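Local structure of alanine racemase 1 (Caldanaerobacter subterraneus subsp. tengcongensis MB4, 4Y2W) at residues G231-S235 / K236-R240; V1-G5 / V6-R10. The protein belongs to the alanine racemase family, whose members join an N-terminal TIM barrel to a C-terminal domain rich in beta strands. The protein carries 1 engineered substitution. All blocks are in the same frame, centred on the assembly; numbering follows the deposited sequence.

Contact 1. Residues G231-S235 / K236-R240; sequences GAYPS and KRVER
Arg240 NH2 is held by two acceptors: it donates to the backbone oxygen of Ser235, with NH2 and O 3.1 Å apart, and forms a salt bridge with Glu349. The Ser235 bond is bent, 136° at the hydrogen, with the oxygen standing out of the guanidinium plane. It closes a turn in the loop that connects the last strand of the TIM barrel, 222-224, with strand 248-260. Arginine suits this place, its aliphatic shaft lying on an aromatic ring while its end reaches polar groups. In a CH-pi contact, Arg240 CG sits over one face of Tyr233, 3.5 Å from the ring centroid; farther out, Tyr233 CD2 lies over one face of the Arg240 guanidinium, toward its rim, the two planes 39° apart. Val238 points back at the earlier residues, one branch to each neighbour: CG2 approaches Tyr233 CD1 at 3.8 Å and CG1 meets Pro234 CG at 4.2 Å, while Leu213 of helix 209-214 packs on both Tyr233 and Val238. A chi1 of 70° sets the small Ser235 hydroxyl between its backbone N and carbonyl carbon, where it bonds Ser173 O and receives a weak ST-turn bond from Arg237 N, N to OG 3.4 Å.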
ATOM      1  N   GLY A 231     -18.127   1.759   7.415  1.00 45.25           N
ATOM      2  CA  GLY A 231     -18.208   2.490   8.677  1.00 44.68           C
ATOM      3  C   GLY A 231     -17.687   3.911   8.659  1.00 44.00           C
ATOM      4  O   GLY A 231     -17.304   4.438   9.701  1.00 44.05           O
ATOM      5  N   ALA A 232     -17.673   4.539   7.488  1.00 44.08           N
ATOM      6  CA  ALA A 232     -17.215   5.920   7.367  1.00 44.82           C
ATOM      7  C   ALA A 232     -18.079   6.711   6.388  1.00 45.69           C
ATOM      8  O   ALA A 232     -18.780   6.143   5.555  1.00 44.66           O
ATOM      9  CB  ALA A 232     -15.759   5.951   6.928  1.00 44.98           C
ATOM     10  N   TYR A 233     -18.023   8.032   6.505  1.00 48.05           N
ATOM     11  CA  TYR A 233     -18.727   8.920   5.593  1.00 50.13           C
ATOM     12  C   TYR A 233     -17.726   9.553   4.626  1.00 52.05           C
ATOM     13  O   TYR A 233     -16.547   9.695   4.961  1.00 51.59           O
ATOM     14  CB  TYR A 233     -19.481   9.994   6.378  1.00 50.04           C
ATOM     15  CG  TYR A 233     -20.671   9.460   7.153  1.00 50.01           C
ATOM     16  CD1 TYR A 233     -21.857   9.140   6.502  1.00 50.73           C
ATOM     17  CD2 TYR A 233     -20.611   9.280   8.535  1.00 49.54           C
ATOM     18  CE1 TYR A 233     -22.951   8.653   7.201  1.00 50.75           C
ATOM     19  CE2 TYR A 233     -21.700   8.795   9.243  1.00 49.66           C
ATOM     20  CZ  TYR A 233     -22.870   8.482   8.571  1.00 50.51           C
ATOM     21  OH  TYR A 233     -23.965   7.999   9.256  1.00 49.97           O
ATOM     22  N   PRO A 234     -18.189   9.929   3.419  1.00 54.02           N
ATOM     23  CA  PRO A 234     -17.296  10.503   2.406  1.00 54.77           C
ATOM     24  C   PRO A 234     -16.834  11.929   2.710  1.00 55.86           C
ATOM     25  O   PRO A 234     -15.796  12.353   2.205  1.00 55.81           O
ATOM     26  CB  PRO A 234     -18.148  10.479   1.132  1.00 54.75           C
ATOM     27  CG  PRO A 234     -19.555  10.533   1.617  1.00 54.77           C
ATOM     28  CD  PRO A 234     -19.577   9.808   2.930  1.00 54.39           C
ATOM     29  N   SER A 235     -17.603  12.662   3.513  1.00 57.17           N
ATOM     30  CA  SER A 235     -17.259  14.037   3.866  1.00 58.00           C
ATOM     31  C   SER A 235     -18.012  14.466   5.125  1.00 60.09           C
ATOM     32  O   SER A 235     -18.678  13.651   5.773  1.00 59.12           O
ATOM     33  CB  SER A 235     -17.588  14.975   2.702  1.00 57.81           C
ATOM     34  OG  SER A 235     -18.991  15.105   2.536  1.00 58.23           O
ATOM     35  N   LYS A 236     -17.896  15.744   5.473  1.00 62.70           N
ATOM     36  CA  LYS A 236     -18.605  16.296   6.621  1.00 65.29           C
ATOM     37  C   LYS A 236     -19.950  16.926   6.246  1.00 65.52           C
ATOM     38  O   LYS A 236     -20.751  17.222   7.131  1.00 64.96           O
ATOM     39  CB  LYS A 236     -17.718  17.313   7.339  1.00 67.56           C
ATOM     40  CG  LYS A 236     -16.407  16.714   7.817  1.00 68.90           C
ATOM     41  CD  LYS A 236     -15.655  17.643   8.757  1.00 70.76           C
ATOM     42  CE  LYS A 236     -14.522  16.910   9.462  1.00 72.01           C
ATOM     43  NZ  LYS A 236     -13.561  16.281   8.511  1.00 71.78           N
ATOM     44  N   ARG A 237     -20.203  17.112   4.947  1.00 66.36           N
ATOM     45  CA  ARG A 237     -21.453  17.717   4.469  1.00 66.70           C
ATOM     46  C   ARG A 237     -22.486  16.666   4.036  1.00 66.25           C
ATOM     47  O   ARG A 237     -23.059  16.753   2.946  1.00 64.61           O
ATOM     48  CB  ARG A 237     -21.181  18.672   3.301  1.00 68.76           C
ATOM     49  CG  ARG A 237     -20.027  19.644   3.501  1.00 69.45           C
ATOM     50  CD  ARG A 237     -20.213  20.896   2.651  1.00 71.52           C
ATOM     51  NE  ARG A 237     -19.032  21.221   1.853  1.00 73.92           N
ATOM     52  CZ  ARG A 237     -17.904  21.750   2.327  1.00 74.97           C
ATOM     53  NH1 ARG A 237     -17.765  22.023   3.624  1.00 75.05           N
ATOM     54  NH2 ARG A 237     -16.899  22.004   1.494  1.00 75.04           N
ATOM     55  N   VAL A 238     -22.723  15.684   4.900  1.00 67.15           N
ATOM     56  CA  VAL A 238     -23.724  14.646   4.653  1.00 68.21           C
ATOM     57  C   VAL A 238     -24.595  14.501   5.897  1.00 70.27           C
ATOM     58  O   VAL A 238     -24.163  14.830   7.001  1.00 70.74           O
ATOM     59  CB  VAL A 238     -23.082  13.290   4.271  1.00 68.61           C
ATOM     60  CG1 VAL A 238     -22.250  13.433   3.006  1.00 68.66           C
ATOM     61  CG2 VAL A 238     -22.230  12.734   5.404  1.00 68.92           C
ATOM     62  N   GLU A 239     -25.815  14.005   5.714  1.00 73.40           N
ATOM     63  CA  GLU A 239     -26.821  14.017   6.781  1.00 76.25           C
ATOM     64  C   GLU A 239     -26.563  12.996   7.900  1.00 76.92           C
ATOM     65  O   GLU A 239     -26.854  13.277   9.066  1.00 78.51           O
ATOM     66  CB  GLU A 239     -28.223  13.844   6.188  1.00 76.86           C
ATOM     67  CG  GLU A 239     -28.612  14.990   5.263  1.00 77.77           C
ATOM     68  CD  GLU A 239     -30.057  14.939   4.803  1.00 78.58           C
ATOM     69  OE1 GLU A 239     -30.727  13.908   5.017  1.00 79.27           O
ATOM     70  OE2 GLU A 239     -30.520  15.942   4.218  1.00 79.28           O
ATOM     71  N   ARG A 240     -26.022  11.829   7.545  1.00 73.69           N
ATOM     72  CA  ARG A 240     -25.640  10.795   8.523  1.00 72.55           C
ATOM     73  C   ARG A 240     -26.837  10.229   9.290  1.00 72.21           C
ATOM     74  O   ARG A 240     -26.747   9.970  10.493  1.00 70.62           O
ATOM     75  CB  ARG A 240     -24.579  11.320   9.515  1.00 71.51           C
ATOM     76  CG  ARG A 240     -23.349  11.935   8.859  1.00 71.48           C
ATOM     77  CD  ARG A 240     -22.325  12.428   9.876  1.00 69.87           C
ATOM     78  NE  ARG A 240     -21.093  12.879   9.216  1.00 67.76           N
ATOM     79  CZ  ARG A 240     -19.852  12.489   9.522  1.00 66.86           C
ATOM     80  NH1 ARG A 240     -19.612  11.636  10.516  1.00 65.50           N
ATOM     81  NH2 ARG A 240     -18.826  12.975   8.828  1.00 66.46           N
TER

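Contact 2. Residues V1-G5 / V6-R10; sequences VKFDG and VRPTR. Engineered in segment 1-5: Val1 (natural residue Met).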
ATOM      1  N   VAL A   1      -5.751 -13.269  23.065  1.00 70.72           N
ATOM      2  CA  VAL A   1      -4.396 -13.636  23.588  1.00 71.03           C
ATOM      3  C   VAL A   1      -3.352 -12.602  23.162  1.00 67.63           C
ATOM      4  O   VAL A   1      -3.611 -11.776  22.282  1.00 67.45           O
ATOM      5  CB  VAL A   1      -3.949 -15.048  23.121  1.00 73.03           C
ATOM      6  CG1 VAL A   1      -4.647 -16.134  23.932  1.00 73.35           C
ATOM      7  CG2 VAL A   1      -4.197 -15.241  21.629  1.00 72.56           C
ATOM      8  N   LYS A   2      -2.178 -12.661  23.793  1.00 63.48           N
ATOM      9  CA  LYS A   2      -1.067 -11.757  23.477  1.00 59.36           C
ATOM     10  C   LYS A   2      -0.583 -11.961  22.038  1.00 55.01           C
ATOM     11  O   LYS A   2      -0.672 -11.051  21.209  1.00 55.38           O
ATOM     12  CB  LYS A   2       0.103 -11.968  24.447  1.00 60.98           C
ATOM     13  CG  LYS A   2      -0.176 -11.593  25.897  1.00 63.18           C
ATOM     14  CD  LYS A   2       1.022 -11.927  26.781  1.00 64.76           C
ATOM     15  CE  LYS A   2       0.704 -11.835  28.270  1.00 65.91           C
ATOM     16  NZ  LYS A   2       0.592 -10.433  28.765  1.00 65.77           N
ATOM     17  N   PHE A   3      -0.081 -13.160  21.748  1.00 49.23           N
ATOM     18  CA  PHE A   3       0.437 -13.489  20.422  1.00 45.21           C
ATOM     19  C   PHE A   3      -0.190 -14.774  19.895  1.00 43.70           C
ATOM     20  O   PHE A   3      -0.752 -15.560  20.657  1.00 43.20           O
ATOM     21  CB  PHE A   3       1.957 -13.630  20.467  1.00 43.86           C
ATOM     22  CG  PHE A   3       2.669 -12.360  20.835  1.00 42.25           C
ATOM     23  CD1 PHE A   3       2.714 -11.294  19.946  1.00 41.93           C
ATOM     24  CD2 PHE A   3       3.282 -12.222  22.072  1.00 41.40           C
ATOM     25  CE1 PHE A   3       3.366 -10.117  20.281  1.00 41.50           C
ATOM     26  CE2 PHE A   3       3.935 -11.048  22.414  1.00 41.06           C
ATOM     27  CZ  PHE A   3       3.980  -9.996  21.516  1.00 41.25           C
ATOM     28  N   ASP A   4      -0.091 -14.970  18.584  1.00 42.66           N
ATOM     29  CA  ASP A   4      -0.671 -16.139  17.923  1.00 42.66           C
ATOM     30  C   ASP A   4      -0.002 -16.352  16.565  1.00 42.03           C
ATOM     31  O   ASP A   4       0.982 -15.691  16.255  1.00 44.44           O
ATOM     32  CB  ASP A   4      -2.191 -15.966  17.775  1.00 42.36           C
ATOM     33  CG  ASP A   4      -2.570 -14.765  16.920  1.00 42.19           C
ATOM     34  OD1 ASP A   4      -1.708 -14.244  16.184  1.00 41.76           O
ATOM     35  OD2 ASP A   4      -3.741 -14.341  16.983  1.00 42.20           O
ATOM     36  N   GLY A   5      -0.534 -17.267  15.763  1.00 41.42           N
ATOM     37  CA  GLY A   5       0.020 -17.562  14.444  1.00 41.13           C
ATOM     38  C   GLY A   5       0.104 -16.377  13.500  1.00 40.76           C
ATOM     39  O   GLY A   5       1.001 -16.315  12.665  1.00 42.26           O
ATOM     40  N   VAL A   6      -0.825 -15.434  13.633  1.00 39.99           N
ATOM     41  CA  VAL A   6      -0.886 -14.266  12.755  1.00 39.25           C
ATOM     42  C   VAL A   6       0.082 -13.184  13.231  1.00 38.68           C
ATOM     43  O   VAL A   6       0.361 -13.071  14.425  1.00 39.02           O
ATOM     44  CB  VAL A   6      -2.321 -13.694  12.691  1.00 39.07           C
ATOM     45  CG1 VAL A   6      -2.389 -12.467  11.785  1.00 39.45           C
ATOM     46  CG2 VAL A   6      -3.290 -14.761  12.202  1.00 38.67           C
ATOM     47  N   ARG A   7       0.593 -12.391  12.289  1.00 37.63           N
ATOM     48  CA  ARG A   7       1.486 -11.276  12.606  1.00 36.65           C
ATOM     49  C   ARG A   7       0.872 -10.375  13.678  1.00 37.20           C
ATOM     50  O   ARG A   7      -0.345 -10.163  13.682  1.00 38.29           O
ATOM     51  CB  ARG A   7       1.775 -10.453  11.348  1.00 35.54           C
ATOM     52  CG  ARG A   7       2.759  -9.312  11.553  1.00 34.78           C
ATOM     53  CD  ARG A   7       2.776  -8.383  10.360  1.00 34.48           C
ATOM     54  NE  ARG A   7       3.643  -7.230  10.588  1.00 34.70           N
ATOM     55  CZ  ARG A   7       3.705  -6.156   9.800  1.00 33.83           C
ATOM     56  NH1 ARG A   7       2.941  -6.061   8.716  1.00 33.65           N
ATOM     57  NH2 ARG A   7       4.528  -5.164  10.107  1.00 33.53           N
ATOM     58  N   PRO A   8       1.706  -9.837  14.590  1.00 37.21           N
ATOM     59  CA  PRO A   8       1.170  -8.930  15.606  1.00 37.60           C
ATOM     60  C   PRO A   8       0.414  -7.744  15.000  1.00 37.51           C
ATOM     61  O   PRO A   8      -0.744  -7.513  15.352  1.00 37.69           O
ATOM     62  CB  PRO A   8       2.422  -8.468  16.358  1.00 37.66           C
ATOM     63  CG  PRO A   8       3.400  -9.572  16.174  1.00 37.12           C
ATOM     64  CD  PRO A   8       3.141 -10.100  14.798  1.00 37.28           C
ATOM     65  N   THR A   9       1.063  -7.014  14.094  1.00 37.30           N
ATOM     66  CA  THR A   9       0.416  -5.921  13.370  1.00 37.09           C
ATOM     67  C   THR A   9      -0.605  -6.513  12.403  1.00 37.95           C
ATOM     68  O   THR A   9      -0.251  -7.328  11.553  1.00 37.74           O
ATOM     69  CB  THR A   9       1.447  -5.068  12.606  1.00 36.47           C
ATOM     70  OG1 THR A   9       2.250  -4.346  13.544  1.00 36.25           O
ATOM     71  CG2 THR A   9       0.773  -4.076  11.675  1.00 36.87           C
ATOM     72  N   ARG A  10      -1.868  -6.109  12.539  1.00 38.58           N
ATOM     73  CA  ARG A  10      -2.957  -6.737  11.787  1.00 38.87           C
ATOM     74  C   ARG A  10      -4.170  -5.837  11.597  1.00 39.52           C
ATOM     75  O   ARG A  10      -4.342  -4.838  12.299  1.00 39.85           O
ATOM     76  CB  ARG A  10      -3.417  -8.006  12.507  1.00 39.11           C
ATOM     77  CG  ARG A  10      -4.086  -7.755  13.854  1.00 39.10           C
ATOM     78  CD  ARG A  10      -4.335  -9.050  14.605  1.00 39.72           C
ATOM     79  NE  ARG A  10      -3.090  -9.716  14.988  1.00 40.13           N
ATOM     80  CZ  ARG A  10      -3.018 -10.917  15.557  1.00 40.65           C
ATOM     81  NH1 ARG A  10      -4.117 -11.613  15.825  1.00 40.01           N
ATOM     82  NH2 ARG A  10      -1.834 -11.429  15.860  1.00 41.85           N
TER
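Asp4 and Arg10 form a salt bridge end-on, the two terminal nitrogens of the arginine each meeting one carboxylate oxygen. The straighter bond runs from Arg10 NH1 to Asp4 OD2, 3.0 Å and 174° at the hydrogen; it uses the syn lone pair and lies in the guanidinium plane. Arg10 NH2 reaches Asp4 OD1 at 2.8 Å, also on the syn side but out of the carboxylate plane, as the two flat groups are turned 23° apart. Arginine suits the place because its two terminal nitrogens are spaced to meet both oxygens of a carboxylate, one to each.

Backbone atoms share the same two side chains. Asp4 OD1 also accepts a weak Asx-turn bond from Val6 N, 3.0 Å away, which ties the carboxylate to the bend at Gly5. Arg10 bends at chi3 (66°), turning its guanidinium back toward the preceding chain, where NE donates to Pro8 O at 3.2 Å and NE and NH2 make weak bonds to Arg7 O. This stretch leads into strand 10-14, by which the N-terminus of the chain joins the mixed sheet of the C-terminal domain, pairing antiparallel with strand 248-260.

Packing completes the turn. Val6 CB lies over one face of the Arg10 guanidinium, 3.8 Å above its plane and offset toward its rim. Phe3 CE1 touches Pro8 CG at 4.1 Å, a rigid ring meeting a flat one, and both residues also rest on Arg253. Phe3 packs in addition on Pro90 of the second subunit, whose Thr92 and Gln93 hydrogen-bond the backbone O of Asp4.

In the fold
Strand 248-260 relates the two contacts: the connection holding contact 1 runs toward it from the barrel, and contact 2 leads into the strand that pairs with it. Each is a partly buried turn of continuous chain, yet the centre of contact 1 lies about 14 Å from the centre of the chain and that of contact 2 about 25 Å, and their centres are 33 Å apart. Each turn is closed by its own arginine: Arg240 relies on an aromatic face and a backbone oxygen, its charge being met by an acid beyond the segments, Arg10 on an acid within the turn. Another subunit touches contact 2, whereas contact 1 packs within its own chain.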